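Local coordinates for venom allergen-like (VAL) 4 protein (Schistosoma mansoni, PDB 4P27) that probably binds lipids, as a secreted glycoprotein of the SCP/TAPS (CAP) superfamily that lacks the prototypical CAP motifs, at residues A[5-19]-A[114-127]. Numbering follows the deposited sequence.
With NAG (2-acetamido-2-deoxy-beta-D-glucopyranose), chain B.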
loop_
_atom_site.group_PDB
_atom_site.type_symbol
_atom_site.label_atom_id
_atom_site.label_comp_id
_atom_site.label_asym_id
_atom_site.label_seq_id
_atom_site.Cartn_x
_atom_site.Cartn_y
_atom_site.Cartn_z
ATOM N N SER A 5 15.591 8.172 -0.079
ATOM C CA SER A 5 16.218 7.593 -1.264
ATOM C C SER A 5 15.420 7.726 -2.531
ATOM O O SER A 5 14.211 7.988 -2.530
ATOM C CB SER A 5 16.554 6.119 -1.014
ATOM O OG SER A 5 15.425 5.297 -1.261
ATOM N N GLU A 6 16.130 7.586 -3.643
ATOM C CA GLU A 6 15.541 7.363 -4.932
ATOM C C GLU A 6 14.257 6.441 -4.981
ATOM O O GLU A 6 13.209 6.830 -5.503
ATOM C CB GLU A 6 16.660 6.644 -5.759
ATOM C CG GLU A 6 18.017 7.414 -5.761
ATOM C CD GLU A 6 17.889 8.756 -6.478
ATOM O OE1 GLU A 6 16.745 9.076 -6.971
ATOM O OE2 GLU A 6 18.894 9.476 -6.538
ATOM N N GLY A 7 14.401 5.197 -4.527
ATOM C CA GLY A 7 13.282 4.224 -4.540
ATOM C C GLY A 7 12.157 4.703 -3.599
ATOM O O GLY A 7 11.018 4.651 -3.981
ATOM N N GLN A 8 12.518 5.208 -2.427
ATOM C CA GLN A 8 11.561 5.550 -1.421
ATOM C C GLN A 8 10.689 6.636 -1.992
ATOM O O GLN A 8 9.452 6.576 -1.887
ATOM C CB GLN A 8 12.278 5.962 -0.160
ATOM C CG GLN A 8 12.842 4.754 0.653
ATOM C CD GLN A 8 13.587 5.207 1.903
ATOM O OE1 GLN A 8 14.115 6.336 1.958
ATOM N NE2 GLN A 8 13.570 4.375 2.943
ATOM N N ARG A 9 11.315 7.611 -2.665
ATOM C CA ARG A 9 10.572 8.730 -3.170
ATOM C C ARG A 9 9.596 8.286 -4.266
ATOM O O ARG A 9 8.438 8.653 -4.276
ATOM C CB ARG A 9 11.484 9.898 -3.646
ATOM C CG ARG A 9 10.728 11.000 -4.421
ATOM C CD ARG A 9 9.841 11.889 -3.537
ATOM N NE ARG A 9 10.607 12.382 -2.378
ATOM C CZ ARG A 9 10.133 13.032 -1.304
ATOM N NH1 ARG A 9 8.843 13.296 -1.176
ATOM N NH2 ARG A 9 10.979 13.383 -0.329
ATOM N N ALA A 10 10.070 7.446 -5.173
ATOM C CA ALA A 10 9.227 6.895 -6.170
ATOM C C ALA A 10 8.004 6.108 -5.542
ATOM O O ALA A 10 6.876 6.185 -6.064
ATOM C CB ALA A 10 10.096 5.962 -7.040
ATOM N N ILE A 11 8.252 5.317 -4.482
ATOM C CA ILE A 11 7.179 4.471 -3.932
ATOM C C ILE A 11 6.159 5.467 -3.289
ATOM O O ILE A 11 5.015 5.353 -3.490
ATOM C CB ILE A 11 7.745 3.529 -2.895
ATOM C CG1 ILE A 11 8.534 2.404 -3.605
ATOM C CG2 ILE A 11 6.594 2.941 -2.005
ATOM C CD1 ILE A 11 9.496 1.694 -2.654
ATOM N N TYR A 12 6.635 6.466 -2.561
ATOM C CA TYR A 12 5.790 7.505 -1.927
ATOM C C TYR A 12 4.931 8.245 -2.926
ATOM O O TYR A 12 3.669 8.334 -2.770
ATOM C CB TYR A 12 6.698 8.488 -1.137
ATOM C CG TYR A 12 5.971 9.467 -0.237
ATOM C CD1 TYR A 12 4.724 9.117 0.390
ATOM C CD2 TYR A 12 6.504 10.730 0.009
ATOM C CE1 TYR A 12 4.087 10.001 1.241
ATOM C CE2 TYR A 12 5.831 11.675 0.846
ATOM C CZ TYR A 12 4.628 11.301 1.445
ATOM O OH TYR A 12 3.958 12.187 2.268
ATOM N N ASN A 13 5.551 8.690 -4.028
ATOM C CA ASN A 13 4.745 9.423 -5.035
ATOM C C ASN A 13 3.743 8.526 -5.759
ATOM O O ASN A 13 2.697 8.976 -6.220
ATOM C CB ASN A 13 5.654 10.044 -6.123
ATOM C CG ASN A 13 6.515 11.224 -5.617
ATOM O OD1 ASN A 13 7.578 11.471 -6.189
ATOM N ND2 ASN A 13 6.125 11.878 -4.538
ATOM N N PHE A 14 4.124 7.294 -6.019
ATOM C CA PHE A 14 3.202 6.375 -6.687
ATOM C C PHE A 14 1.945 6.204 -5.765
ATOM O O PHE A 14 0.826 6.235 -6.241
ATOM C CB PHE A 14 3.902 5.008 -6.894
ATOM C CG PHE A 14 3.083 4.065 -7.746
ATOM C CD1 PHE A 14 2.060 3.281 -7.172
ATOM C CD2 PHE A 14 3.320 3.937 -9.104
ATOM C CE1 PHE A 14 1.285 2.465 -7.955
ATOM C CE2 PHE A 14 2.562 3.066 -9.910
ATOM C CZ PHE A 14 1.540 2.339 -9.338
ATOM N N HIS A 15 2.159 6.063 -4.450
ATOM C CA HIS A 15 0.994 5.962 -3.533
ATOM C C HIS A 15 0.149 7.243 -3.490
ATOM O O HIS A 15 -1.076 7.186 -3.591
ATOM C CB HIS A 15 1.461 5.665 -2.098
ATOM C CG HIS A 15 1.796 4.239 -1.870
ATOM N ND1 HIS A 15 3.018 3.707 -2.221
ATOM C CD2 HIS A 15 1.122 3.248 -1.215
ATOM C CE1 HIS A 15 3.062 2.428 -1.856
ATOM N NE2 HIS A 15 1.944 2.132 -1.210
ATOM N N LYS A 16 0.792 8.414 -3.454
ATOM C CA LYS A 16 0.056 9.675 -3.592
ATOM C C LYS A 16 -0.763 9.737 -4.852
ATOM O O LYS A 16 -1.904 10.136 -4.816
ATOM C CB LYS A 16 1.003 10.901 -3.470
ATOM C CG LYS A 16 1.528 10.953 -2.077
ATOM C CD LYS A 16 2.026 12.334 -1.666
ATOM C CE LYS A 16 3.451 12.520 -2.126
ATOM N NZ LYS A 16 3.912 13.815 -1.515
ATOM N N LYS A 17 -0.184 9.322 -5.972
ATOM C CA LYS A 17 -0.865 9.391 -7.238
ATOM C C LYS A 17 -2.080 8.409 -7.295
ATOM O O LYS A 17 -3.114 8.769 -7.820
ATOM C CB LYS A 17 0.066 8.942 -8.375
ATOM C CG LYS A 17 -0.489 9.409 -9.722
ATOM C CD LYS A 17 -0.396 8.335 -10.757
ATOM C CE LYS A 17 -1.120 8.760 -12.033
ATOM N NZ LYS A 17 -1.500 7.499 -12.742
ATOM N N VAL A 18 -1.889 7.138 -6.877
ATOM C CA VAL A 18 -3.029 6.176 -6.780
ATOM C C VAL A 18 -4.231 6.769 -5.979
ATOM O O VAL A 18 -5.374 6.724 -6.382
ATOM C CB VAL A 18 -2.561 4.885 -6.131
ATOM C CG1 VAL A 18 -3.710 3.926 -5.741
ATOM C CG2 VAL A 18 -1.642 4.207 -7.117
ATOM N N ARG A 19 -3.940 7.387 -4.876
ATOM C CA ARG A 19 -4.969 7.887 -3.992
ATOM C C ARG A 19 -5.641 9.114 -4.621
ATOM O O ARG A 19 -6.853 9.293 -4.491
ATOM C CB ARG A 19 -4.291 8.282 -2.637
ATOM C CG ARG A 19 -4.058 6.976 -1.819
ATOM C CD ARG A 19 -3.210 7.213 -0.595
ATOM N NE ARG A 19 -3.963 7.706 0.580
ATOM C CZ ARG A 19 -4.644 6.927 1.419
ATOM N NH1 ARG A 19 -5.188 7.475 2.484
ATOM N NH2 ARG A 19 -4.680 5.582 1.267
ATOM N N GLN A 114 -5.119 -1.802 0.695
ATOM C CA GLN A 114 -4.291 -1.090 1.622
ATOM C C GLN A 114 -3.813 0.247 1.003
ATOM O O GLN A 114 -3.723 1.245 1.726
ATOM C CB GLN A 114 -3.063 -1.936 2.002
ATOM C CG GLN A 114 -2.133 -1.187 2.945
ATOM C CD GLN A 114 -2.827 -0.891 4.328
ATOM O OE1 GLN A 114 -2.818 -1.748 5.206
ATOM N NE2 GLN A 114 -3.334 0.323 4.529
ATOM N N MET A 115 -3.481 0.248 -0.307
ATOM C CA MET A 115 -3.006 1.521 -0.930
ATOM C C MET A 115 -4.092 2.576 -0.953
ATOM O O MET A 115 -3.786 3.722 -0.840
ATOM C CB MET A 115 -2.534 1.309 -2.387
ATOM C CG MET A 115 -1.184 0.510 -2.458
ATOM S SD MET A 115 -0.710 0.291 -4.212
ATOM C CE MET A 115 -0.201 1.896 -4.576
ATOM N N VAL A 116 -5.368 2.200 -1.072
ATOM C CA VAL A 116 -6.436 3.206 -1.116
ATOM C C VAL A 116 -7.238 3.295 0.200
ATOM O O VAL A 116 -8.308 3.860 0.230
ATOM C CB VAL A 116 -7.410 3.011 -2.307
ATOM C CG1 VAL A 116 -6.700 3.260 -3.663
ATOM C CG2 VAL A 116 -8.146 1.649 -2.274
ATOM N N TRP A 117 -6.616 2.855 1.285
ATOM C CA TRP A 117 -7.292 2.742 2.569
ATOM C C TRP A 117 -7.469 4.113 3.110
ATOM O O TRP A 117 -6.494 4.889 3.298
ATOM C CB TRP A 117 -6.533 1.813 3.554
ATOM C CG TRP A 117 -7.468 1.470 4.682
ATOM C CD1 TRP A 117 -7.532 2.067 5.934
ATOM C CD2 TRP A 117 -8.485 0.467 4.643
ATOM N NE1 TRP A 117 -8.584 1.481 6.686
ATOM C CE2 TRP A 117 -9.173 0.501 5.907
ATOM C CE3 TRP A 117 -8.906 -0.453 3.651
ATOM C CZ2 TRP A 117 -10.259 -0.364 6.203
ATOM C CZ3 TRP A 117 -9.969 -1.343 3.978
ATOM C CH2 TRP A 117 -10.609 -1.259 5.241
ATOM N N ASN A 118 -8.719 4.481 3.336
ATOM C CA ASN A 118 -8.984 5.913 3.654
ATOM C C ASN A 118 -8.450 6.418 5.007
ATOM O O ASN A 118 -8.052 7.589 5.103
ATOM C CB ASN A 118 -10.483 6.229 3.520
ATOM C CG ASN A 118 -11.300 5.614 4.651
ATOM O OD1 ASN A 118 -10.922 4.569 5.258
ATOM N ND2 ASN A 118 -12.455 6.207 4.903
ATOM N N THR A 119 -8.403 5.576 6.054
ATOM C CA THR A 119 -7.892 6.103 7.371
ATOM C C THR A 119 -6.374 6.022 7.513
ATOM O O THR A 119 -5.796 6.560 8.448
ATOM C CB THR A 119 -8.420 5.308 8.578
ATOM O OG1 THR A 119 -8.282 3.918 8.332
ATOM C CG2 THR A 119 -10.002 5.579 8.804
ATOM N N THR A 120 -5.701 5.321 6.596
ATOM C CA THR A 120 -4.246 5.261 6.668
ATOM C C THR A 120 -3.622 6.666 6.535
ATOM O O THR A 120 -3.927 7.412 5.606
ATOM C CB THR A 120 -3.688 4.316 5.541
ATOM O OG1 THR A 120 -4.209 2.991 5.732
ATOM C CG2 THR A 120 -2.157 4.340 5.583
ATOM N N GLU A 121 -2.640 6.963 7.381
ATOM C CA GLU A 121 -2.129 8.296 7.534
ATOM C C GLU A 121 -0.629 8.300 7.275
ATOM O O GLU A 121 -0.082 9.271 6.743
ATOM C CB GLU A 121 -2.354 8.701 8.992
ATOM C CG GLU A 121 -1.769 10.065 9.240
ATOM C CD GLU A 121 -2.749 10.969 9.939
ATOM O OE1 GLU A 121 -3.609 10.434 10.644
ATOM O OE2 GLU A 121 -2.665 12.194 9.764
ATOM N N GLU A 122 0.042 7.284 7.789
ATOM C CA GLU A 122 1.503 7.205 7.769
ATOM C C GLU A 122 1.888 6.043 6.865
ATOM O O GLU A 122 1.296 4.931 6.937
ATOM C CB GLU A 122 2.070 6.943 9.156
ATOM C CG GLU A 122 1.404 7.804 10.189
ATOM C CD GLU A 122 2.322 8.818 10.748
ATOM O OE1 GLU A 122 3.147 9.406 10.011
ATOM O OE2 GLU A 122 2.220 8.988 11.960
ATOM N N ILE A 123 2.909 6.274 6.074
ATOM C CA ILE A 123 3.509 5.196 5.284
ATOM C C ILE A 123 5.044 5.228 5.476
ATOM O O ILE A 123 5.643 6.289 5.539
ATOM C CB ILE A 123 3.108 5.347 3.827
ATOM C CG1 ILE A 123 3.717 4.205 2.980
ATOM C CG2 ILE A 123 3.620 6.670 3.286
ATOM C CD1 ILE A 123 3.283 4.250 1.511
ATOM N N GLY A 124 5.700 4.099 5.566
ATOM C CA GLY A 124 7.124 4.105 5.245
ATOM C C GLY A 124 7.566 2.748 4.699
ATOM O O GLY A 124 7.108 1.718 5.187
ATOM N N CYS A 125 8.471 2.779 3.712
ATOM C CA CYS A 125 8.817 1.686 2.870
ATOM C C CYS A 125 10.336 1.539 2.862
ATOM O O CYS A 125 11.081 2.534 3.038
ATOM C CB CYS A 125 8.317 1.966 1.421
ATOM S SG CYS A 125 6.481 2.138 1.408
ATOM N N GLY A 126 10.779 0.308 2.594
ATOM C CA GLY A 126 12.153 -0.109 2.742
ATOM C C GLY A 126 12.274 -1.233 1.726
ATOM O O GLY A 126 11.293 -2.016 1.470
ATOM N N TYR A 127 13.446 -1.329 1.104
ATOM C CA TYR A 127 13.642 -2.411 0.140
ATOM C C TYR A 127 15.101 -2.880 0.075
ATOM O O TYR A 127 15.966 -2.148 0.489
ATOM C CB TYR A 127 13.128 -2.042 -1.207
ATOM C CG TYR A 127 13.814 -0.892 -1.838
ATOM C CD1 TYR A 127 14.997 -1.073 -2.671
ATOM C CD2 TYR A 127 13.327 0.419 -1.632
ATOM C CE1 TYR A 127 15.628 0.054 -3.286
ATOM C CE2 TYR A 127 13.948 1.526 -2.204
ATOM C CZ TYR A 127 15.100 1.368 -3.022
ATOM O OH TYR A 127 15.592 2.552 -3.551
HETATM C C1 NAG B . -13.355 6.010 5.917
HETATM C C2 NAG B . -13.988 7.241 6.585
HETATM C C3 NAG B . -15.104 6.893 7.521
HETATM C C4 NAG B . -16.066 5.999 6.791
HETATM C C5 NAG B . -15.336 4.741 6.377
HETATM C C6 NAG B . -16.337 3.774 5.804
HETATM C C7 NAG B . -12.275 8.870 6.767
HETATM C C8 NAG B . -11.249 9.513 7.616
HETATM N N2 NAG B . -13.055 8.007 7.350
HETATM O O3 NAG B . -15.736 8.090 7.954
HETATM O O4 NAG B . -17.125 5.679 7.641
HETATM O O5 NAG B . -14.316 5.081 5.457
HETATM O O6 NAG B . -15.712 2.623 5.292
HETATM O O7 NAG B . -12.341 9.139 5.607
#
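The carbonyl oxygen of W117 is gripped by both terminal nitrogens of the R19 guanidinium, NH2 to O at 2.8 Å and NH1 to the same O at 3.0 Å, both from one face of the carbonyl plane. NH2 also donates to M115 O (2.9 Å, N-H...O angle 156°), and both acceptors lie close to the guanidinium plane. A bend at chi3 turns the R19 head into the loop that follows helix 110-115, while NH1 has a further acceptor in T37 O. These bonds join the helix to the segment leading to N118, whose ND2 carries the N-linked glycan.

One turn earlier in helix 6-22, the H15 ring is clamped between two methyls. I123 CD1 sits over the centre of one face, 3.5 Å from the centroid, and M115 CE covers the opposite face nearer the rim, a pair of CH-pi contacts. The ring's rotation is fixed by ND1, which donates almost straight to I11 O (172°), and by NE2, hydrogen-bonded to Y140 OH. M115 CE also meets the edge of the F14 ring and V18 CG2, so that the end of M115 from helix 110-115 lies among F14, H15 and V18 of helix 6-22.

Toward the N-terminus, I11 CG2 packs on C125 SG, half of the disulfide to C138. Q8 NE2 donates to C125 O (3.1 Å); its OE1 takes the S5 N-H, and S5 OG caps Q8 N, completing a capping box. Y127 brings its hydroxyl end against the backbone of G7.

Residues 6-19 of helix 6-22 cross strand 122-127 with N-to-C directions 137° apart, on the CAP-domain sheet, with strand 133-141 beside that strand on one side, W41 of strand 40-41 on the other, and helix 84-93 packing against I11 and F14.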